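Local atomic coordinates of citrate synthase (Pyrobaculum aerophilum, PDB entry 2IBP), a protein that probably catalyses the condensation of oxaloacetate and acetyl-CoA with water to citrate and CoA, the entry reaction of the tricarboxylic acid cycle. Residues Val98-Pro109 against Ile161-Ser169; Tyr123-Ile131 against Glu142-Lys153. All blocks are in the same frame, centred on the assembly; numbering follows the deposited sequence.

Contact 1 of 2, residues Val98-Pro109 against Ile161-Ser169; sequences VEVIRNLAKAHP and IVAYHYRFS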
loop_
_atom_site.group_PDB
_atom_site.type_symbol
_atom_site.label_atom_id
_atom_site.label_comp_id
_atom_site.label_asym_id
_atom_site.label_seq_id
_atom_site.Cartn_x
_atom_site.Cartn_y
_atom_site.Cartn_z
ATOM N N VAL A 98 -12.216 -0.842 17.695
ATOM C CA VAL A 98 -13.462 -0.092 17.818
ATOM C C VAL A 98 -13.171 1.347 18.238
ATOM O O VAL A 98 -13.749 2.282 17.679
ATOM C CB VAL A 98 -14.425 -0.773 18.805
ATOM C CG1 VAL A 98 -15.695 0.054 18.962
ATOM C CG2 VAL A 98 -14.746 -2.163 18.305
ATOM N N GLU A 99 -12.196 1.535 19.130
ATOM C CA GLU A 99 -11.831 2.895 19.531
ATOM C C GLU A 99 -11.196 3.646 18.369
ATOM O O GLU A 99 -11.416 4.845 18.212
ATOM C CB GLU A 99 -10.939 2.900 20.761
ATOM C CG GLU A 99 -11.659 2.348 21.984
ATOM C CD GLU A 99 -12.987 3.058 22.257
ATOM O OE1 GLU A 99 -12.995 4.308 22.317
ATOM O OE2 GLU A 99 -14.024 2.367 22.401
ATOM N N VAL A 100 -10.373 2.961 17.576
ATOM C CA VAL A 100 -9.800 3.594 16.401
ATOM C C VAL A 100 -10.923 4.071 15.474
ATOM O O VAL A 100 -10.931 5.211 15.032
ATOM C CB VAL A 100 -8.827 2.662 15.684
ATOM C CG1 VAL A 100 -8.482 3.182 14.294
ATOM C CG2 VAL A 100 -7.576 2.500 16.544
ATOM N N ILE A 101 -11.894 3.203 15.206
ATOM C CA ILE A 101 -13.038 3.595 14.370
ATOM C C ILE A 101 -13.803 4.783 14.982
ATOM O O ILE A 101 -14.177 5.723 14.270
ATOM C CB ILE A 101 -13.994 2.407 14.151
ATOM C CG1 ILE A 101 -13.271 1.286 13.391
ATOM C CG2 ILE A 101 -15.224 2.855 13.342
ATOM C CD1 ILE A 101 -14.045 -0.061 13.377
ATOM N N ARG A 102 -14.040 4.744 16.285
ATOM C CA ARG A 102 -14.760 5.815 16.980
ATOM C C ARG A 102 -14.045 7.138 16.767
ATOM O O ARG A 102 -14.667 8.163 16.463
ATOM C CB ARG A 102 -14.820 5.524 18.475
ATOM C CG ARG A 102 -15.652 6.526 19.262
ATOM C CD ARG A 102 -15.515 6.305 20.755
ATOM N NE ARG A 102 -15.785 4.922 21.129
ATOM C CZ ARG A 102 -16.982 4.432 21.447
ATOM N NH1 ARG A 102 -18.064 5.197 21.419
ATOM N NH2 ARG A 102 -17.095 3.148 21.774
ATOM N N ASN A 103 -12.728 7.114 16.935
ATOM C CA ASN A 103 -11.949 8.337 16.747
ATOM C C ASN A 103 -11.992 8.887 15.344
ATOM O O ASN A 103 -11.821 10.086 15.152
ATOM C CB ASN A 103 -10.523 8.157 17.189
ATOM C CG ASN A 103 -10.404 8.263 18.664
ATOM O OD1 ASN A 103 -10.709 9.318 19.231
ATOM N ND2 ASN A 103 -10.099 7.155 19.315
ATOM N N LEU A 104 -12.273 8.018 14.379
ATOM C CA LEU A 104 -12.355 8.396 12.980
ATOM C C LEU A 104 -13.807 8.431 12.472
ATOM O O LEU A 104 -14.044 8.479 11.275
ATOM C CB LEU A 104 -11.515 7.425 12.165
ATOM C CG LEU A 104 -10.020 7.458 12.509
ATOM C CD1 LEU A 104 -9.255 6.493 11.606
ATOM C CD2 LEU A 104 -9.532 8.884 12.342
ATOM N N ALA A 105 -14.738 8.557 13.411
ATOM C CA ALA A 105 -16.163 8.537 13.094
ATOM C C ALA A 105 -16.548 9.666 12.157
ATOM O O ALA A 105 -17.458 9.527 11.341
ATOM C CB ALA A 105 -16.980 8.615 14.362
ATOM N N LYS A 106 -15.897 10.813 12.317
ATOM C CA LYS A 106 -16.253 11.973 11.525
ATOM C C LYS A 106 -15.460 12.091 10.245
ATOM O O LYS A 106 -15.620 13.063 9.509
ATOM C CB LYS A 106 -16.107 13.249 12.350
ATOM C CG LYS A 106 -17.115 13.361 13.473
ATOM C CD LYS A 106 -16.873 14.620 14.295
ATOM C CE LYS A 106 -17.879 14.749 15.431
ATOM N NZ LYS A 106 -17.689 16.021 16.182
ATOM N N ALA A 107 -14.594 11.115 10.005
ATOM C CA ALA A 107 -13.766 11.086 8.812
ATOM C C ALA A 107 -14.400 10.203 7.753
ATOM O O ALA A 107 -15.343 9.450 8.031
ATOM C CB ALA A 107 -12.394 10.577 9.161
ATOM N N HIS A 108 -13.863 10.268 6.545
ATOM C CA HIS A 108 -14.358 9.453 5.457
ATOM C C HIS A 108 -14.136 7.993 5.815
ATOM O O HIS A 108 -13.092 7.635 6.376
ATOM C CB HIS A 108 -13.635 9.794 4.156
ATOM C CG HIS A 108 -14.193 9.087 2.961
ATOM N ND1 HIS A 108 -13.859 7.783 2.641
ATOM C CD2 HIS A 108 -15.063 9.498 2.007
ATOM C CE1 HIS A 108 -14.504 7.422 1.549
ATOM N NE2 HIS A 108 -15.239 8.445 1.140
ATOM N N PRO A 109 -15.117 7.131 5.511
ATOM C CA PRO A 109 -14.984 5.745 5.921
ATOM C C PRO A 109 -13.747 5.019 5.428
ATOM O O PRO A 109 -13.284 4.118 6.108
ATOM C CB PRO A 109 -16.251 5.073 5.389
ATOM C CG PRO A 109 -16.929 6.054 4.541
ATOM C CD PRO A 109 -16.411 7.404 4.871
ATOM N N ILE A 161 -16.242 -3.501 10.513
ATOM C CA ILE A 161 -15.537 -2.231 10.471
ATOM C C ILE A 161 -16.408 -1.185 9.765
ATOM O O ILE A 161 -16.625 -0.083 10.283
ATOM C CB ILE A 161 -14.198 -2.367 9.745
ATOM C CG1 ILE A 161 -13.247 -3.265 10.538
ATOM C CG2 ILE A 161 -13.556 -0.980 9.559
ATOM C CD1 ILE A 161 -11.933 -3.513 9.843
ATOM N N VAL A 162 -16.911 -1.535 8.596
ATOM C CA VAL A 162 -17.759 -0.640 7.820
ATOM C C VAL A 162 -18.992 -0.206 8.601
ATOM O O VAL A 162 -19.302 0.987 8.700
ATOM C CB VAL A 162 -18.136 -1.286 6.481
ATOM C CG1 VAL A 162 -19.144 -0.415 5.709
ATOM C CG2 VAL A 162 -16.875 -1.577 5.649
ATOM N N ALA A 163 -19.731 -1.184 9.123
ATOM C CA ALA A 163 -20.960 -0.911 9.856
ATOM C C ALA A 163 -20.726 -0.084 11.118
ATOM O O ALA A 163 -21.481 0.856 11.397
ATOM C CB ALA A 163 -21.675 -2.215 10.205
ATOM N N TYR A 164 -19.660 -0.388 11.872
ATOM C CA TYR A 164 -19.381 0.358 13.094
ATOM C C TYR A 164 -19.073 1.809 12.761
ATOM O O TYR A 164 -19.555 2.718 13.413
ATOM C CB TYR A 164 -18.200 -0.239 13.838
ATOM C CG TYR A 164 -18.507 -1.460 14.675
ATOM C CD1 TYR A 164 -19.675 -2.181 14.495
ATOM C CD2 TYR A 164 -17.562 -1.964 15.567
ATOM C CE1 TYR A 164 -19.956 -3.308 15.269
ATOM C CE2 TYR A 164 -17.819 -3.110 16.313
ATOM C CZ TYR A 164 -19.017 -3.784 16.144
ATOM O OH TYR A 164 -19.283 -4.947 16.853
ATOM N N HIS A 165 -18.338 2.013 11.677
ATOM C CA HIS A 165 -18.051 3.371 11.274
ATOM C C HIS A 165 -19.343 4.081 10.899
ATOM O O HIS A 165 -19.572 5.232 11.299
ATOM C CB HIS A 165 -17.093 3.418 10.113
ATOM C CG HIS A 165 -16.655 4.802 9.794
ATOM N ND1 HIS A 165 -17.342 5.601 8.911
ATOM C CD2 HIS A 165 -15.703 5.585 10.354
ATOM C CE1 HIS A 165 -16.781 6.797 8.879
ATOM N NE2 HIS A 165 -15.787 6.816 9.749
ATOM N N TYR A 166 -20.194 3.404 10.132
ATOM C CA TYR A 166 -21.473 4.000 9.744
ATOM C C TYR A 166 -22.241 4.450 10.979
ATOM O O TYR A 166 -22.688 5.587 11.055
ATOM C CB TYR A 166 -22.303 3.057 8.897
ATOM C CG TYR A 166 -23.697 3.574 8.668
ATOM C CD1 TYR A 166 -23.917 4.650 7.826
ATOM C CD2 TYR A 166 -24.780 3.038 9.355
ATOM C CE1 TYR A 166 -25.184 5.169 7.657
ATOM C CE2 TYR A 166 -26.055 3.520 9.156
ATOM C CZ TYR A 166 -26.247 4.602 8.334
ATOM O OH TYR A 166 -27.533 5.093 8.159
ATOM N N ARG A 167 -22.401 3.548 11.935
ATOM C CA ARG A 167 -23.127 3.851 13.165
ATOM C C ARG A 167 -22.506 5.028 13.899
ATOM O O ARG A 167 -23.204 5.958 14.280
ATOM C CB ARG A 167 -23.143 2.626 14.074
ATOM C CG ARG A 167 -23.803 1.410 13.462
ATOM C CD ARG A 167 -25.287 1.574 13.259
ATOM N NE ARG A 167 -26.013 1.729 14.524
ATOM C CZ ARG A 167 -27.340 1.776 14.586
ATOM N NH1 ARG A 167 -28.061 1.659 13.479
ATOM N NH2 ARG A 167 -27.934 1.923 15.749
ATOM N N PHE A 168 -21.198 4.969 14.138
ATOM C CA PHE A 168 -20.535 6.063 14.822
ATOM C C PHE A 168 -20.636 7.375 14.058
ATOM O O PHE A 168 -20.756 8.432 14.674
ATOM C CB PHE A 168 -19.068 5.769 15.107
ATOM C CG PHE A 168 -18.832 4.719 16.150
ATOM C CD1 PHE A 168 -19.486 4.756 17.367
ATOM C CD2 PHE A 168 -17.778 3.845 16.005
ATOM C CE1 PHE A 168 -19.190 3.835 18.360
ATOM C CE2 PHE A 168 -17.483 2.910 16.987
ATOM C CZ PHE A 168 -18.162 2.937 18.179
ATOM N N SER A 169 -20.571 7.315 12.727
ATOM C CA SER A 169 -20.618 8.540 11.912
ATOM C C SER A 169 -21.964 9.249 12.067
ATOM O O SER A 169 -22.064 10.463 11.874
ATOM C CB SER A 169 -20.349 8.236 10.431
ATOM O OG SER A 169 -21.465 7.624 9.822
#
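H165 reaches from helix 141-169 into the turn that follows helix 95-103, and its side chain can be followed outward atom by atom. H165 CB lies against I101 CG2, 3.8 Å away. With CG anti to the backbone N (chi1 -173°), the ring extends toward L104-P109, where its CD2 edge passes L104 O. At the tip, H165 NE2 donates to L104 O at 2.9 Å, with an N-H...O angle of 145°; the acceptor lies close to the imidazole plane, but the donor stands 38° out of the carbonyl plane. A107 N, closing the type I turn L104-A107, reaches the same oxygen from the opposite face. H165 CE1 faces A107 O at 3.1 Å, and P109 CA sits over one face of the H165 ring in a CH-pi contact, 3.9 Å from its centroid.

The apolar half is a knob into a hole: I101 enters between I161, Y164, H165 and F168, its CG2 pointing at the backbone of H165 and its CD1 at I161. F168 offers its ring edge to V98 CG1 and I101 CG2, while R102 CB lies over a face, and A105 CB meets F168 CB at 3.6 Å.

Since NE2 donates, H165 ND1 is probably the acceptor in its bond with Y362 OH. Held at both nitrogens, the buried imidazole is probably fixed in its rotation, joining the last turn of helix 141-169 to the turn L104-A107.

Contact 2 of 2, residues Tyr123-Ile131 against Glu142-Lys153; sequences YDEDNQKLI and EEKELAYRIAEK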
loop_
_atom_site.group_PDB
_atom_site.type_symbol
_atom_site.label_atom_id
_atom_site.label_comp_id
_atom_site.label_asym_id
_atom_site.label_seq_id
_atom_site.Cartn_x
_atom_site.Cartn_y
_atom_site.Cartn_z
ATOM N N TYR A 123 -3.125 -6.276 17.242
ATOM C CA TYR A 123 -3.326 -7.078 18.437
ATOM C C TYR A 123 -3.787 -8.512 18.160
ATOM O O TYR A 123 -4.063 -9.263 19.100
ATOM C CB TYR A 123 -4.292 -6.381 19.390
ATOM C CG TYR A 123 -3.736 -5.106 19.975
ATOM C CD1 TYR A 123 -2.563 -5.121 20.715
ATOM C CD2 TYR A 123 -4.397 -3.907 19.828
ATOM C CE1 TYR A 123 -2.043 -3.961 21.252
ATOM C CE2 TYR A 123 -3.887 -2.739 20.353
ATOM C CZ TYR A 123 -2.711 -2.773 21.076
ATOM O OH TYR A 123 -2.227 -1.621 21.633
ATOM N N ASP A 124 -3.846 -8.891 16.886
ATOM C CA ASP A 124 -4.231 -10.243 16.477
ATOM C C ASP A 124 -3.082 -11.188 16.817
ATOM O O ASP A 124 -1.991 -11.079 16.268
ATOM C CB ASP A 124 -4.530 -10.278 14.980
ATOM C CG ASP A 124 -4.990 -11.646 14.495
ATOM O OD1 ASP A 124 -4.342 -12.652 14.826
ATOM O OD2 ASP A 124 -6.014 -11.695 13.796
ATOM N N GLU A 125 -3.322 -12.111 17.744
ATOM C CA GLU A 125 -2.255 -13.022 18.198
ATOM C C GLU A 125 -1.685 -13.916 17.100
ATOM O O GLU A 125 -0.480 -14.180 17.061
ATOM C CB GLU A 125 -2.757 -13.869 19.373
ATOM C CG GLU A 125 -3.117 -13.046 20.603
ATOM C CD GLU A 125 -3.700 -13.882 21.736
ATOM O OE1 GLU A 125 -3.665 -15.131 21.650
ATOM O OE2 GLU A 125 -4.199 -13.282 22.715
ATOM N N ASP A 126 -2.551 -14.394 16.224
ATOM C CA ASP A 126 -2.127 -15.197 15.088
ATOM C C ASP A 126 -1.208 -14.381 14.204
ATOM O O ASP A 126 -0.218 -14.864 13.695
ATOM C CB ASP A 126 -3.331 -15.649 14.267
ATOM C CG ASP A 126 -4.176 -16.684 14.984
ATOM O OD1 ASP A 126 -3.619 -17.463 15.790
ATOM O OD2 ASP A 126 -5.391 -16.746 14.700
ATOM N N ASN A 127 -1.617 -13.152 13.932
ATOM C CA ASN A 127 -0.828 -12.285 13.102
ATOM C C ASN A 127 0.557 -12.113 13.727
ATOM O O ASN A 127 1.558 -12.170 13.027
ATOM C CB ASN A 127 -1.514 -10.926 12.952
ATOM C CG ASN A 127 -1.028 -10.148 11.738
ATOM O OD1 ASN A 127 -0.852 -10.715 10.661
ATOM N ND2 ASN A 127 -0.981 -8.815 11.869
ATOM N N GLN A 128 0.602 -11.823 15.028
ATOM C CA GLN A 128 1.894 -11.660 15.724
ATOM C C GLN A 128 2.785 -12.893 15.545
ATOM O O GLN A 128 3.976 -12.791 15.263
ATOM C CB GLN A 128 1.699 -11.374 17.210
ATOM C CG GLN A 128 0.749 -10.213 17.525
ATOM C CD GLN A 128 0.921 -9.002 16.619
ATOM O OE1 GLN A 128 1.983 -8.374 16.578
ATOM N NE2 GLN A 128 -0.158 -8.625 15.940
ATOM N N LYS A 129 2.179 -14.060 15.681
ATOM C CA LYS A 129 2.898 -15.315 15.549
ATOM C C LYS A 129 3.423 -15.488 14.130
ATOM O O LYS A 129 4.548 -15.926 13.925
ATOM C CB LYS A 129 1.993 -16.484 15.947
ATOM C CG LYS A 129 2.698 -17.811 16.053
ATOM C CD LYS A 129 1.764 -18.880 16.612
ATOM C CE LYS A 129 2.499 -20.200 16.849
ATOM N NZ LYS A 129 3.030 -20.794 15.590
ATOM N N LEU A 130 2.616 -15.110 13.143
ATOM C CA LEU A 130 3.040 -15.228 11.762
ATOM C C LEU A 130 4.153 -14.247 11.463
ATOM O O LEU A 130 5.109 -14.587 10.769
ATOM C CB LEU A 130 1.865 -15.067 10.793
ATOM C CG LEU A 130 2.199 -15.287 9.314
ATOM C CD1 LEU A 130 2.882 -16.618 9.032
ATOM C CD2 LEU A 130 0.941 -15.140 8.464
ATOM N N ILE A 131 4.035 -13.032 11.984
ATOM C CA ILE A 131 5.075 -12.022 11.826
ATOM C C ILE A 131 6.391 -12.562 12.406
ATOM O O ILE A 131 7.422 -12.513 11.734
ATOM C CB ILE A 131 4.661 -10.703 12.491
ATOM C CG1 ILE A 131 3.527 -10.053 11.684
ATOM C CG2 ILE A 131 5.843 -9.761 12.619
ATOM C CD1 ILE A 131 2.808 -8.940 12.451
ATOM N N GLU A 142 2.653 -24.888 9.554
ATOM C CA GLU A 142 2.090 -24.165 10.683
ATOM C C GLU A 142 1.798 -22.716 10.325
ATOM O O GLU A 142 0.774 -22.170 10.733
ATOM C CB GLU A 142 3.021 -24.189 11.895
ATOM C CG GLU A 142 3.077 -25.516 12.637
ATOM C CD GLU A 142 3.850 -25.416 13.945
ATOM O OE1 GLU A 142 3.707 -24.392 14.655
ATOM O OE2 GLU A 142 4.571 -26.381 14.283
ATOM N N GLU A 143 2.728 -22.095 9.602
ATOM C CA GLU A 143 2.587 -20.694 9.235
ATOM C C GLU A 143 1.465 -20.509 8.232
ATOM O O GLU A 143 0.734 -19.517 8.302
ATOM C CB GLU A 143 3.894 -20.128 8.692
ATOM C CG GLU A 143 4.968 -19.931 9.750
ATOM C CD GLU A 143 5.560 -21.243 10.260
ATOM O OE1 GLU A 143 5.723 -22.189 9.451
ATOM O OE2 GLU A 143 5.880 -21.311 11.465
ATOM N N LYS A 144 1.379 -21.411 7.260
ATOM C CA LYS A 144 0.284 -21.353 6.285
ATOM C C LYS A 144 -1.058 -21.475 6.994
ATOM O O LYS A 144 -2.017 -20.798 6.626
ATOM C CB LYS A 144 0.428 -22.417 5.198
ATOM C CG LYS A 144 1.623 -22.210 4.291
ATOM C CD LYS A 144 1.684 -23.271 3.198
ATOM C CE LYS A 144 2.873 -23.056 2.265
ATOM N NZ LYS A 144 4.186 -23.200 2.959
ATOM N N GLU A 145 -1.128 -22.307 8.036
ATOM C CA GLU A 145 -2.361 -22.422 8.811
ATOM C C GLU A 145 -2.703 -21.078 9.456
ATOM O O GLU A 145 -3.851 -20.655 9.412
ATOM C CB GLU A 145 -2.270 -23.524 9.870
ATOM C CG GLU A 145 -2.284 -24.947 9.317
ATOM C CD GLU A 145 -3.621 -25.362 8.692
ATOM O OE1 GLU A 145 -4.561 -24.538 8.623
ATOM O OE2 GLU A 145 -3.734 -26.536 8.273
ATOM N N LEU A 146 -1.699 -20.391 10.009
ATOM C CA LEU A 146 -1.909 -19.064 10.598
ATOM C C LEU A 146 -2.404 -18.099 9.525
ATOM O O LEU A 146 -3.349 -17.333 9.753
ATOM C CB LEU A 146 -0.611 -18.496 11.198
ATOM C CG LEU A 146 -0.068 -19.222 12.432
ATOM C CD1 LEU A 146 1.314 -18.719 12.847
ATOM C CD2 LEU A 146 -1.062 -19.076 13.559
ATOM N N ALA A 147 -1.735 -18.123 8.375
ATOM C CA ALA A 147 -2.051 -17.210 7.270
ATOM C C ALA A 147 -3.516 -17.373 6.833
ATOM O O ALA A 147 -4.217 -16.397 6.590
ATOM C CB ALA A 147 -1.103 -17.427 6.092
ATOM N N TYR A 148 -3.988 -18.608 6.735
ATOM C CA TYR A 148 -5.378 -18.832 6.314
ATOM C C TYR A 148 -6.355 -18.391 7.394
ATOM O O TYR A 148 -7.431 -17.840 7.097
ATOM C CB TYR A 148 -5.588 -20.278 5.880
ATOM C CG TYR A 148 -5.094 -20.509 4.469
ATOM C CD1 TYR A 148 -3.740 -20.666 4.195
ATOM C CD2 TYR A 148 -5.966 -20.425 3.395
ATOM C CE1 TYR A 148 -3.283 -20.810 2.891
ATOM C CE2 TYR A 148 -5.531 -20.580 2.090
ATOM C CZ TYR A 148 -4.188 -20.762 1.837
ATOM O OH TYR A 148 -3.758 -20.913 0.532
ATOM N N ARG A 149 -5.997 -18.607 8.652
ATOM C CA ARG A 149 -6.816 -18.145 9.769
ATOM C C ARG A 149 -6.957 -16.613 9.674
ATOM O O ARG A 149 -8.043 -16.059 9.826
ATOM C CB ARG A 149 -6.166 -18.539 11.099
ATOM C CG ARG A 149 -7.086 -18.602 12.314
ATOM C CD ARG A 149 -6.323 -19.128 13.555
ATOM N NE ARG A 149 -5.578 -20.354 13.257
ATOM C CZ ARG A 149 -4.595 -20.852 14.007
ATOM N NH1 ARG A 149 -4.200 -20.230 15.114
ATOM N NH2 ARG A 149 -3.975 -21.961 13.625
ATOM N N ILE A 150 -5.834 -15.936 9.442
ATOM C CA ILE A 150 -5.815 -14.472 9.338
ATOM C C ILE A 150 -6.630 -13.991 8.151
ATOM O O ILE A 150 -7.369 -12.993 8.248
ATOM C CB ILE A 150 -4.371 -13.935 9.283
ATOM C CG1 ILE A 150 -3.664 -14.271 10.604
ATOM C CG2 ILE A 150 -4.359 -12.420 9.007
ATOM C CD1 ILE A 150 -2.136 -14.251 10.549
ATOM N N ALA A 151 -6.475 -14.673 7.025
ATOM C CA ALA A 151 -7.242 -14.361 5.816
ATOM C C ALA A 151 -8.746 -14.451 6.114
ATOM O O ALA A 151 -9.513 -13.540 5.774
ATOM C CB ALA A 151 -6.851 -15.275 4.665
ATOM N N GLU A 152 -9.169 -15.510 6.802
ATOM C CA GLU A 152 -10.577 -15.645 7.191
ATOM C C GLU A 152 -11.037 -14.489 8.089
ATOM O O GLU A 152 -12.113 -13.936 7.908
ATOM C CB GLU A 152 -10.808 -16.979 7.915
ATOM C CG GLU A 152 -10.661 -18.163 7.028
ATOM C CD GLU A 152 -10.985 -19.471 7.721
ATOM O OE1 GLU A 152 -11.317 -19.464 8.933
ATOM O OE2 GLU A 152 -10.955 -20.501 7.023
ATOM N N LYS A 153 -10.187 -14.083 9.019
ATOM C CA LYS A 153 -10.524 -13.006 9.926
ATOM C C LYS A 153 -10.741 -11.722 9.162
ATOM O O LYS A 153 -11.654 -10.964 9.461
ATOM C CB LYS A 153 -9.447 -12.796 10.966
ATOM C CG LYS A 153 -9.398 -13.873 12.008
ATOM C CD LYS A 153 -8.224 -13.646 12.899
ATOM C CE LYS A 153 -8.070 -14.708 13.931
ATOM N NZ LYS A 153 -6.804 -14.437 14.677
HETATM O O HOH W 1 -5.535 -14.543 17.138
HETATM O O HOH W 2 4.859 -20.505 13.640
#
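Charge pairing comes first: K153, extended beyond CG, brings its NZ to D124 OD2 at 3.0 Å, meeting that oxygen on the syn side, tilted from the carboxylate plane. The same ammonium is modelled against D126 OD2, whose position is less certain. D126 OD1 takes a weak bond from R149 NH1 at 2.9 Å, the carboxylate and guanidinium planes standing 81° apart. K153 and D126 thereby link D124 and R149 into a salt-bridge network, its D126 OD2 step doubtful. A water bonded to D126 N and K153 NZ lies beside it.

D124 is also the N-cap of helix 125-135: its OD1 accepts from N127 N at 2.9 Å, nearly straight at 164°. Replacing D124 with an alanine would probably leave N127 N without its cap and K153 NZ without one of its two carboxylate partners.

The apolar part centres on L130, a knob among E143, L146, A147 and I150. CG anti to the backbone N turns its isobutyl group to the other helix, L130 CD2 resting on A147 and I150, L130 CD1 on E143 CB (3.7 Å). K129 lays its aliphatic chain across L146 CD1, K129 CG at 3.6 Å.

The two short helical segments run at 142°, their axes 9.3 Å apart. Helix 233-244 borders the pair through Y234, which bonds D124 OD2, helix 77-90 through Y90, and helix 363-382 through L380, while F111 of the second subunit packs on N127.

Both contacts use helix 141-169, contact 2 its first half and contact 1 its C-terminal end, with centres about 25 Å apart and nearest atoms about 7 Å apart. Contact 1 is modestly the more buried, with one exposed residue among those that touch against two in contact 2, which is only partly buried. Contact 1 relies on aromatic and aliphatic side chains plus one histidine-to-carbonyl bond, whereas contact 2 pairs aliphatic packing with carboxylates, basic side chains and waters, without aromatic rings across it. Each also touches the second subunit: Y123 OH of one chain bonds N103 O and K106 N of the other, linking segment 123-131 to segment 98-109 across the dimer.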